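Local coordinates for hypothetical protein (Caulobacter crescentus, PDB 4GOQ), which is of unknown function, a small single-domain member of the DUF1491 family with a mixed beta sheet and two helices, at residues A11-I14 against R15-E18. Numbering follows the deposited sequence.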
loop_
_atom_site.group_PDB
_atom_site.type_symbol
_atom_site.label_atom_id
_atom_site.label_comp_id
_atom_site.label_asym_id
_atom_site.label_seq_id
_atom_site.Cartn_x
_atom_site.Cartn_y
_atom_site.Cartn_z
ATOM N N ALA A 11 4.932 -7.179 -7.628
ATOM C CA ALA A 11 5.208 -8.627 -7.586
ATOM C C ALA A 11 6.140 -8.961 -6.414
ATOM O O ALA A 11 5.928 -9.962 -5.721
ATOM C CB ALA A 11 5.808 -9.108 -8.913
ATOM N N ALA A 12 7.160 -8.120 -6.176
ATOM C CA ALA A 12 8.084 -8.349 -5.066
ATOM C C ALA A 12 7.352 -8.197 -3.717
ATOM O O ALA A 12 7.599 -8.962 -2.789
ATOM C CB ALA A 12 9.249 -7.363 -5.137
ATOM N N LEU A 13 6.489 -7.180 -3.597
ATOM C CA LEU A 13 5.747 -6.948 -2.345
ATOM C C LEU A 13 4.816 -8.146 -2.027
ATOM O O LEU A 13 4.843 -8.678 -0.901
ATOM C CB LEU A 13 4.948 -5.644 -2.433
ATOM C CG LEU A 13 3.960 -5.356 -1.251
ATOM C CD1 LEU A 13 4.731 -5.101 0.074
ATOM C CD2 LEU A 13 3.146 -4.110 -1.552
ATOM N N ILE A 14 4.038 -8.592 -3.035
ATOM C CA ILE A 14 3.114 -9.742 -2.907
ATOM C C ILE A 14 3.883 -10.956 -2.513
ATOM O O ILE A 14 3.514 -11.635 -1.556
ATOM C CB ILE A 14 2.300 -10.014 -4.212
ATOM C CG1 ILE A 14 1.414 -8.835 -4.587
ATOM C CG2 ILE A 14 1.498 -11.332 -4.131
ATOM C CD1 ILE A 14 0.905 -8.966 -6.048
ATOM N N ARG A 15 4.982 -11.232 -3.223
ATOM C CA ARG A 15 5.822 -12.386 -2.965
ATOM C C ARG A 15 6.345 -12.388 -1.535
ATOM O O ARG A 15 6.229 -13.401 -0.848
ATOM C CB ARG A 15 6.988 -12.411 -3.968
ATOM C CG ARG A 15 8.115 -13.318 -3.579
ATOM C CD ARG A 15 9.069 -13.357 -4.754
ATOM N NE ARG A 15 10.367 -13.904 -4.386
ATOM C CZ ARG A 15 10.633 -15.199 -4.289
ATOM N NH1 ARG A 15 9.670 -16.100 -4.472
ATOM N NH2 ARG A 15 11.849 -15.606 -3.965
ATOM N N ARG A 16 6.911 -11.257 -1.085
ATOM C CA ARG A 16 7.424 -11.094 0.270
ATOM C C ARG A 16 6.324 -11.305 1.330
ATOM O O ARG A 16 6.558 -11.962 2.339
ATOM C CB ARG A 16 8.029 -9.673 0.395
ATOM C CG ARG A 16 8.939 -9.437 1.568
ATOM C CD ARG A 16 9.859 -8.232 1.362
ATOM N NE ARG A 16 9.147 -7.026 0.914
ATOM C CZ ARG A 16 9.275 -6.468 -0.291
ATOM N NH1 ARG A 16 10.103 -6.995 -1.193
ATOM N NH2 ARG A 16 8.590 -5.367 -0.599
ATOM N N ALA A 17 5.143 -10.706 1.130
ATOM C CA ALA A 17 4.042 -10.828 2.088
ATOM C C ALA A 17 3.591 -12.277 2.178
ATOM O O ALA A 17 3.478 -12.809 3.285
ATOM C CB ALA A 17 2.888 -9.919 1.690
ATOM N N GLU A 18 3.409 -12.945 1.010
ATOM C CA GLU A 18 3.000 -14.356 0.969
ATOM C C GLU A 18 4.009 -15.241 1.672
ATOM O O GLU A 18 3.592 -16.094 2.442
ATOM C CB GLU A 18 2.783 -14.846 -0.460
ATOM C CG GLU A 18 1.535 -14.273 -1.107
ATOM C CD GLU A 18 1.267 -14.784 -2.508
ATOM O OE1 GLU A 18 2.232 -15.188 -3.200
ATOM O OE2 GLU A 18 0.086 -14.758 -2.923
#
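Glu18 N donates to Ile14 O at 2.9 Å with an N-H...O angle of 169°, and the same i to i+4 step is taken by Ala17 N to Leu13 O, Arg16 N to Ala12 O and Arg15 N to Ala11 O. Four successive bonds of this kind make one continuous run of alpha helix. Arg16 then turns back along it. Its CG stands anti to the backbone N (chi1 -164°), and a bend at chi3 (49°) folds the guanidinium over the preceding turn. One face of that group lies over the carbonyl of Ala12, whose O sits off toward the rim and 3.6 Å from Arg16 NH1. Arg16 NH2 packs 3.7 Å from Leu13 CA, with the CD1 methyl of the same leucine close by. Arg16 NE is hydrogen-bonded to the carbonyl O of Phe103, so the side chain ties helix 6-19 to the loop after strand 91-97. Cutting this side chain back to an alanine is likely to leave the Phe103 carbonyl without the Arg16 NE donor and to uncover the Ala12 and Leu13 flank of the helix. This helix is amphipathic and packs against the mixed five-stranded sheet: Leu13 is buried against Val93 and Ile95 of a strand within the sheet, and Ala17 against Ala24 of edge strand 23-28 and Phe103. Ile14 also touches Val26 on that same edge strand. Its CG2 branch, anti to the backbone N, meets the side chain of Glu18, which runs alongside it in the same direction, with the carboxylate carbon CD 3.8 Å from Ile14 CG2. Further back along the same side chain, Glu18 CG lies 3.3 Å from Ile14 O.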